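Local coordinates for universal stress protein (PDB 7MQ5), which is of unknown function but, as a putative universal stress protein of Pseudomonas aeruginosa, probably takes part in coping with stress, at residues A233-A247 and V263-P276. Residues are numbered along the deposited sequence; the frame is centred on the assembly and turned at random. Where two conformers were deposited one is given.
Sequences AQKLDAVVTVIGTVA and VLDTLESDVLVLKP
Ile-243, Thr-245 and Thr-241 bury the most surface among the residues of 233-247 as strand 240-244 pairs in parallel with strand 270-274, the two strands of a beta-alpha-beta unit connected through helix 258-264 in a universal stress protein domain. Chi1 of 71° sets CG1 of Ile-243 between its backbone N and carbonyl carbon, and the chain then runs out over the neighbouring strand: in the conformer given here, one of two, CD1 lies 4.0 Å from CG1 of Val-271 and 4.1 Å from CG of Leu-264, between strand and helix. Leu-264 is backed in turn by Trp-113 and Leu-116 of helix 110-118. The backbone bond from Ile-243 N to Leu-272 O is almost straight, 171° at the hydrogen. At the C-terminal end, the methyl CG2 of Thr-245 packs on CG1 of Val-273, while its OG1 sits 3.4 Å from CD of Pro-276, which stands at the N-cap position, right before helix 277-287. At the other end Leu-267 lays CD1 across Thr-241, 3.9 Å from its CB. Thr-241 OG1 donates to Ser-269 OG at 2.9 Å, and that hydroxyl passes a bond on to Asp-270 O, which Thr-241 N reaches from the opposite face of the carbonyl plane.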
ATOM      1  N   ALA A 233       4.404  -7.160 -12.511  1.00 10.34           N
ATOM      2  CA  ALA A 233       5.143  -6.020 -11.939  1.00 10.99           C
ATOM      3  C   ALA A 233       6.561  -5.987 -12.499  1.00 11.26           C
ATOM      4  O   ALA A 233       7.051  -4.905 -12.849  1.00 12.42           O
ATOM      5  CB  ALA A 233       5.166  -6.111 -10.430  1.00 10.82           C
ATOM      6  N   GLN A 234       7.191  -7.150 -12.599  1.00 11.30           N
ATOM      7  CA  GLN A 234       8.590  -7.193 -13.079  1.00 12.48           C
ATOM      8  C   GLN A 234       8.642  -6.815 -14.569  1.00 12.28           C
ATOM      9  O   GLN A 234       9.512  -6.020 -14.967  1.00 14.56           O
ATOM     10  CB  GLN A 234       9.175  -8.587 -12.852  1.00 13.94           C
ATOM     11  CG  GLN A 234      10.646  -8.670 -13.214  1.00 17.50           C
ATOM     12  CD  GLN A 234      11.511  -7.845 -12.299  1.00 21.71           C
ATOM     13  OE1 GLN A 234      12.251  -6.971 -12.745  1.00 29.10           O
ATOM     14  NE2 GLN A 234      11.380  -8.088 -11.004  1.00 25.25           N
ATOM     15  N   LYS A 235       7.722  -7.346 -15.372  1.00 12.58           N
ATOM     16  CA  LYS A 235       7.729  -7.069 -16.834  1.00 14.10           C
ATOM     17  C   LYS A 235       7.503  -5.573 -17.091  1.00 13.69           C
ATOM     18  O   LYS A 235       8.149  -5.015 -17.989  1.00 15.38           O
ATOM     19  CB  LYS A 235       6.670  -7.932 -17.530  1.00 16.61           C
ATOM     20  CG  LYS A 235       6.571  -7.741 -19.039  1.00 20.84           C
ATOM     21  CD  LYS A 235       7.839  -8.077 -19.801  1.00 24.44           C
ATOM     22  CE  LYS A 235       7.715  -7.830 -21.290  1.00 31.56           C
ATOM     23  NZ  LYS A 235       8.928  -8.275 -22.007  1.00 36.91           N
ATOM     24  N   LEU A 236       6.629  -4.939 -16.315  1.00 12.88           N
ATOM     25  CA  LEU A 236       6.332  -3.486 -16.463  1.00 13.61           C
ATOM     26  C   LEU A 236       7.374  -2.633 -15.730  1.00 13.91           C
ATOM     27  O   LEU A 236       7.319  -1.401 -15.863  1.00 16.21           O
ATOM     28  CB  LEU A 236       4.958  -3.183 -15.856  1.00 13.69           C
ATOM     29  CG  LEU A 236       3.754  -3.783 -16.569  1.00 15.67           C
ATOM     30  CD1 LEU A 236       2.483  -3.530 -15.769  1.00 16.68           C
ATOM     31  CD2 LEU A 236       3.615  -3.232 -17.982  1.00 18.75           C
ATOM     32  N   ASP A 237       8.243  -3.257 -14.932  1.00 13.76           N
ATOM     33  CA  ASP A 237       9.155  -2.488 -14.041  1.00 14.74           C
ATOM     34  C   ASP A 237       8.285  -1.538 -13.194  1.00 13.02           C
ATOM     35  O   ASP A 237       8.667  -0.366 -13.002  1.00 14.08           O
ATOM     36  CB  ASP A 237      10.247  -1.755 -14.823  1.00 16.96           C
ATOM     37  CG  ASP A 237      11.433  -1.314 -13.982  1.00 22.34           C
ATOM     38  OD1 ASP A 237      11.620  -1.869 -12.882  1.00 24.60           O
ATOM     39  OD2 ASP A 237      12.185  -0.436 -14.454  1.00 28.81           O
ATOM     40  N   ALA A 238       7.148  -2.034 -12.683  1.00 11.97           N
ATOM     41  CA  ALA A 238       6.237  -1.175 -11.893  1.00 11.38           C
ATOM     42  C   ALA A 238       6.993  -0.579 -10.702  1.00 10.86           C
ATOM     43  O   ALA A 238       7.787  -1.302 -10.055  1.00 12.10           O
ATOM     44  CB  ALA A 238       5.049  -1.973 -11.419  1.00 11.51           C
ATOM     45  N   VAL A 239       6.686   0.671 -10.379  1.00 10.89           N
ATOM     46  CA  VAL A 239       7.326   1.356  -9.222  1.00 11.17           C
ATOM     47  C   VAL A 239       6.403   1.274  -7.996  1.00 10.11           C
ATOM     48  O   VAL A 239       6.922   1.333  -6.867  1.00 10.73           O
ATOM     49  CB  VAL A 239       7.725   2.787  -9.609  1.00 13.22           C
ATOM     50  CG1 VAL A 239       6.536   3.698  -9.863  1.00 12.59           C
ATOM     51  CG2 VAL A 239       8.684   3.377  -8.596  1.00 15.08           C
ATOM     52  N   VAL A 240       5.096   1.114  -8.212  1.00  9.97           N
ATOM     53  CA  VAL A 240       4.114   0.903  -7.116  1.00 10.09           C
ATOM     54  C   VAL A 240       3.150  -0.189  -7.563  1.00  9.38           C
ATOM     55  O   VAL A 240       2.700  -0.130  -8.713  1.00 10.05           O
ATOM     56  CB  VAL A 240       3.293   2.169  -6.775  1.00 12.18           C
ATOM     57  CG1 VAL A 240       2.258   1.880  -5.694  1.00 14.13           C
ATOM     58  CG2 VAL A 240       4.168   3.343  -6.401  1.00 13.61           C
ATOM     59  N   THR A 241       2.845  -1.121  -6.661  1.00  8.96           N
ATOM     60  CA  THR A 241       1.771  -2.115  -6.876  1.00  9.12           C
ATOM     61  C   THR A 241       0.756  -1.891  -5.753  1.00  8.85           C
ATOM     62  O   THR A 241       1.152  -1.813  -4.589  1.00  9.89           O
ATOM     63  CB  THR A 241       2.297  -3.556  -6.908  1.00  9.53           C
ATOM     64  OG1 THR A 241       3.291  -3.668  -7.929  1.00 10.32           O
ATOM     65  CG2 THR A 241       1.201  -4.555  -7.197  1.00 11.05           C
ATOM     66  N   VAL A 242      -0.515  -1.813  -6.106  1.00  8.54           N
ATOM     67  CA  VAL A 242      -1.622  -1.646  -5.136  1.00  8.33           C
ATOM     68  C   VAL A 242      -2.345  -2.984  -5.051  1.00  8.67           C
ATOM     69  O   VAL A 242      -2.783  -3.509  -6.098  1.00  9.42           O
ATOM     70  CB  VAL A 242      -2.575  -0.518  -5.547  1.00  9.22           C
ATOM     71  CG1 VAL A 242      -3.648  -0.345  -4.482  1.00 10.03           C
ATOM     72  CG2 VAL A 242      -1.826   0.783  -5.812  1.00  9.41           C
ATOM     73  N   ILE A 243      -2.444  -3.521  -3.838  0.60  8.97           N
ATOM     74  CA  ILE A 243      -3.103  -4.829  -3.611  0.60 10.03           C
ATOM     75  C   ILE A 243      -4.097  -4.711  -2.459  0.60  9.40           C
ATOM     76  O   ILE A 243      -4.020  -3.757  -1.648  0.60  9.99           O
ATOM     77  CB  ILE A 243      -2.078  -5.942  -3.313  0.60 11.13           C
ATOM     78  CG1 ILE A 243      -1.430  -5.771  -1.935  0.60 11.65           C
ATOM     79  CG2 ILE A 243      -1.041  -6.057  -4.423  0.60 12.31           C
ATOM     80  CD1 ILE A 243      -0.545  -6.925  -1.534  0.60 12.94           C
ATOM     81  N   GLY A 244      -5.022  -5.661  -2.430  1.00 10.39           N
ATOM     82  CA  GLY A 244      -5.946  -5.810  -1.303  1.00 10.94           C
ATOM     83  C   GLY A 244      -5.692  -7.133  -0.615  1.00 12.29           C
ATOM     84  O   GLY A 244      -5.219  -8.080  -1.265  1.00 14.46           O
ATOM     85  N   THR A 245      -5.912  -7.171   0.688  1.00 11.89           N
ATOM     86  CA  THR A 245      -5.867  -8.422   1.464  1.00 12.06           C
ATOM     87  C   THR A 245      -7.138  -9.236   1.170  1.00 12.91           C
ATOM     88  O   THR A 245      -8.056  -8.739   0.488  1.00 14.39           O
ATOM     89  CB  THR A 245      -5.623  -8.103   2.943  1.00 11.81           C
ATOM     90  OG1 THR A 245      -6.693  -7.273   3.392  1.00 12.56           O
ATOM     91  CG2 THR A 245      -4.293  -7.418   3.162  1.00 13.02           C
ATOM     92  N   VAL A 246      -7.203 -10.453   1.688  1.00 13.65           N
ATOM     93  CA  VAL A 246      -8.325 -11.379   1.364  1.00 15.64           C
ATOM     94  C   VAL A 246      -9.657 -10.800   1.869  1.00 14.52           C
ATOM     95  O   VAL A 246      -9.701 -10.153   2.928  1.00 16.10           O
ATOM     96  CB  VAL A 246      -8.004 -12.795   1.880  1.00 18.92           C
ATOM     97  CG1 VAL A 246      -7.818 -12.819   3.391  1.00 16.28           C
ATOM     98  CG2 VAL A 246      -9.008 -13.836   1.420  1.00 26.02           C
ATOM     99  N   ALA A 247     -10.746 -11.055   1.139  1.00 17.00           N
ATOM    100  CA  ALA A 247     -12.053 -10.439   1.479  1.00 18.27           C
ATOM    101  C   ALA A 247     -12.546 -10.897   2.854  1.00 18.16           C
ATOM    102  O   ALA A 247     -13.188 -10.082   3.552  1.00 20.46           O
ATOM    103  CB  ALA A 247     -13.062 -10.745   0.404  1.00 20.59           C
ATOM    104  N   VAL A 263       3.073 -12.171  -2.490  1.00 13.52           N
ATOM    105  CA  VAL A 263       3.376 -10.968  -3.314  1.00 13.85           C
ATOM    106  C   VAL A 263       4.196  -9.949  -2.499  1.00 12.71           C
ATOM    107  O   VAL A 263       5.178  -9.394  -3.022  1.00 14.12           O
ATOM    108  CB  VAL A 263       2.054 -10.394  -3.861  1.00 17.54           C
ATOM    109  CG1 VAL A 263       2.216  -9.028  -4.494  1.00 21.42           C
ATOM    110  CG2 VAL A 263       1.397 -11.381  -4.813  1.00 17.70           C
ATOM    111  N   LEU A 264       3.813  -9.695  -1.254  1.00 12.61           N
ATOM    112  CA  LEU A 264       4.528  -8.672  -0.444  1.00 12.89           C
ATOM    113  C   LEU A 264       5.986  -9.059  -0.198  1.00 14.15           C
ATOM    114  O   LEU A 264       6.813  -8.151  -0.067  1.00 14.46           O
ATOM    115  CB  LEU A 264       3.779  -8.477   0.878  1.00 13.59           C
ATOM    116  CG  LEU A 264       2.716  -7.385   0.838  1.00 16.41           C
ATOM    117  CD1 LEU A 264       1.648  -7.589   1.910  1.00 17.69           C
ATOM    118  CD2 LEU A 264       3.371  -6.016   0.940  1.00 16.84           C
ATOM    119  N   ASP A 265       6.274 -10.355  -0.139  1.00 13.32           N
ATOM    120  CA  ASP A 265       7.651 -10.857   0.107  1.00 14.68           C
ATOM    121  C   ASP A 265       8.424 -11.028  -1.207  1.00 15.53           C
ATOM    122  O   ASP A 265       9.592 -11.428  -1.125  1.00 17.65           O
ATOM    123  CB  ASP A 265       7.621 -12.195   0.853  1.00 16.72           C
ATOM    124  CG  ASP A 265       7.619 -12.097   2.374  1.00 20.07           C
ATOM    125  OD1 ASP A 265       7.742 -10.967   2.912  1.00 19.96           O
ATOM    126  OD2 ASP A 265       7.502 -13.158   3.015  1.00 24.59           O
ATOM    127  N   THR A 266       7.810 -10.718  -2.358  1.00 14.60           N
ATOM    128  CA  THR A 266       8.439 -10.963  -3.687  1.00 15.63           C
ATOM    129  C   THR A 266       8.592  -9.661  -4.482  1.00 14.46           C
ATOM    130  O   THR A 266       9.580  -9.501  -5.192  1.00 15.18           O
ATOM    131  CB  THR A 266       7.609 -11.964  -4.515  1.00 18.77           C
ATOM    132  OG1 THR A 266       7.431 -13.148  -3.737  1.00 21.84           O
ATOM    133  CG2 THR A 266       8.231 -12.319  -5.847  1.00 19.25           C
ATOM    134  N   LEU A 267       7.618  -8.770  -4.392  1.00 12.98           N
ATOM    135  CA  LEU A 267       7.658  -7.546  -5.226  1.00 12.31           C
ATOM    136  C   LEU A 267       8.896  -6.712  -4.916  1.00 12.34           C
ATOM    137  O   LEU A 267       9.313  -6.630  -3.734  1.00 13.88           O
ATOM    138  CB  LEU A 267       6.407  -6.713  -4.960  1.00 12.36           C
ATOM    139  CG  LEU A 267       5.103  -7.262  -5.541  1.00 12.51           C
ATOM    140  CD1 LEU A 267       3.931  -6.475  -4.981  1.00 13.81           C
ATOM    141  CD2 LEU A 267       5.094  -7.208  -7.063  1.00 13.92           C
ATOM    142  N   GLU A 268       9.410  -6.069  -5.960  1.00 13.07           N
ATOM    143  CA  GLU A 268      10.533  -5.108  -5.851  1.00 14.93           C
ATOM    144  C   GLU A 268       9.979  -3.681  -5.921  1.00 14.11           C
ATOM    145  O   GLU A 268      10.730  -2.750  -5.630  1.00 18.10           O
ATOM    146  CB  GLU A 268      11.567  -5.389  -6.939  1.00 17.30           C
ATOM    147  CG  GLU A 268      12.206  -6.766  -6.797  1.00 20.37           C
ATOM    148  CD  GLU A 268      13.306  -7.120  -7.783  1.00 25.85           C
ATOM    149  OE1 GLU A 268      13.259  -6.646  -8.932  1.00 27.41           O
ATOM    150  OE2 GLU A 268      14.229  -7.856  -7.382  1.00 34.02           O
ATOM    151  N   SER A 269       8.719  -3.525  -6.312  1.00 12.21           N
ATOM    152  CA  SER A 269       8.031  -2.218  -6.320  1.00 11.14           C
ATOM    153  C   SER A 269       7.654  -1.838  -4.886  1.00 10.97           C
ATOM    154  O   SER A 269       7.608  -2.708  -4.018  1.00 10.82           O
ATOM    155  CB  SER A 269       6.755  -2.289  -7.156  1.00 11.56           C
ATOM    156  OG  SER A 269       5.790  -3.150  -6.538  1.00 11.29           O
ATOM    157  N   ASP A 270       7.388  -0.558  -4.674  1.00  9.74           N
ATOM    158  CA  ASP A 270       6.669  -0.177  -3.445  1.00  9.75           C
ATOM    159  C   ASP A 270       5.328  -0.927  -3.467  1.00  9.43           C
ATOM    160  O   ASP A 270       4.839  -1.288  -4.566  1.00  9.75           O
ATOM    161  CB  ASP A 270       6.385   1.321  -3.385  1.00 10.27           C
ATOM    162  CG  ASP A 270       7.588   2.218  -3.175  1.00 11.67           C
ATOM    163  OD1 ASP A 270       8.727   1.713  -3.092  1.00 11.94           O
ATOM    164  OD2 ASP A 270       7.360   3.437  -3.080  1.00 13.52           O
ATOM    165  N   VAL A 271       4.731  -1.133  -2.304  1.00  8.97           N
ATOM    166  CA  VAL A 271       3.429  -1.837  -2.240  1.00  9.23           C
ATOM    167  C   VAL A 271       2.480  -1.040  -1.347  1.00  8.57           C
ATOM    168  O   VAL A 271       2.823  -0.752  -0.184  1.00  9.28           O
ATOM    169  CB  VAL A 271       3.566  -3.293  -1.747  1.00 10.26           C
ATOM    170  CG1 VAL A 271       2.259  -4.064  -1.931  1.00 11.68           C
ATOM    171  CG2 VAL A 271       4.701  -4.037  -2.436  1.00 12.31           C
ATOM    172  N   LEU A 272       1.320  -0.693  -1.894  1.00  8.42           N
ATOM    173  CA  LEU A 272       0.231  -0.079  -1.107  1.00  8.28           C
ATOM    174  C   LEU A 272      -0.745  -1.198  -0.762  1.00  8.16           C
ATOM    175  O   LEU A 272      -1.305  -1.818  -1.694  1.00  9.30           O
ATOM    176  CB  LEU A 272      -0.453   1.030  -1.902  1.00  8.56           C
ATOM    177  CG  LEU A 272      -1.614   1.699  -1.178  1.00  9.08           C
ATOM    178  CD1 LEU A 272      -1.154   2.390   0.089  1.00  9.97           C
ATOM    179  CD2 LEU A 272      -2.351   2.669  -2.079  1.00 10.52           C
ATOM    180  N   VAL A 273      -0.907  -1.462   0.523  1.00  8.16           N
ATOM    181  CA  VAL A 273      -1.749  -2.580   1.016  1.00  8.95           C
ATOM    182  C   VAL A 273      -3.064  -2.031   1.569  1.00  9.03           C
ATOM    183  O   VAL A 273      -3.046  -1.260   2.545  1.00  9.09           O
ATOM    184  CB  VAL A 273      -0.979  -3.369   2.084  1.00  9.65           C
ATOM    185  CG1 VAL A 273      -1.817  -4.523   2.602  1.00 10.99           C
ATOM    186  CG2 VAL A 273       0.359  -3.858   1.549  1.00 11.24           C
ATOM    187  N   LEU A 274      -4.159  -2.420   0.924  1.00  9.32           N
ATOM    188  CA  LEU A 274      -5.520  -2.029   1.328  1.00  9.77           C
ATOM    189  C   LEU A 274      -6.226  -3.240   1.934  1.00 10.00           C
ATOM    190  O   LEU A 274      -5.885  -4.372   1.579  1.00 11.93           O
ATOM    191  CB  LEU A 274      -6.280  -1.518   0.104  1.00 10.41           C
ATOM    192  CG  LEU A 274      -5.597  -0.382  -0.646  1.00 10.92           C
ATOM    193  CD1 LEU A 274      -6.409   0.016  -1.859  1.00 13.46           C
ATOM    194  CD2 LEU A 274      -5.361   0.815   0.255  1.00 12.52           C
ATOM    195  N   LYS A 275      -7.182  -2.982   2.810  1.00 10.39           N
ATOM    196  CA  LYS A 275      -7.978  -4.059   3.431  1.00 11.07           C
ATOM    197  C   LYS A 275      -9.453  -3.803   3.183  1.00 12.62           C
ATOM    198  O   LYS A 275      -9.860  -2.665   2.974  1.00 13.41           O
ATOM    199  CB  LYS A 275      -7.727  -4.143   4.934  1.00 11.58           C
ATOM    200  CG  LYS A 275      -6.279  -4.376   5.339  1.00 11.25           C
ATOM    201  CD  LYS A 275      -6.141  -4.638   6.815  1.00 12.35           C
ATOM    202  CE  LYS A 275      -4.721  -4.928   7.266  1.00 12.30           C
ATOM    203  NZ  LYS A 275      -3.867  -3.718   7.373  1.00 11.40           N
ATOM    204  N   PRO A 276     -10.286  -4.866   3.203  1.00 13.18           N
ATOM    205  CA  PRO A 276     -11.729  -4.694   3.075  1.00 14.19           C
ATOM    206  C   PRO A 276     -12.268  -3.784   4.184  1.00 14.78           C
ATOM    207  O   PRO A 276     -11.765  -3.812   5.291  1.00 14.52           O
ATOM    208  CB  PRO A 276     -12.285  -6.114   3.241  1.00 15.54           C
ATOM    209  CG  PRO A 276     -11.147  -7.010   2.834  1.00 15.63           C
ATOM    210  CD  PRO A 276      -9.904  -6.281   3.294  1.00 13.05           C
TER
HETATM  211  O   HOH W   1      14.700  -6.601 -11.639  1.00 36.47           O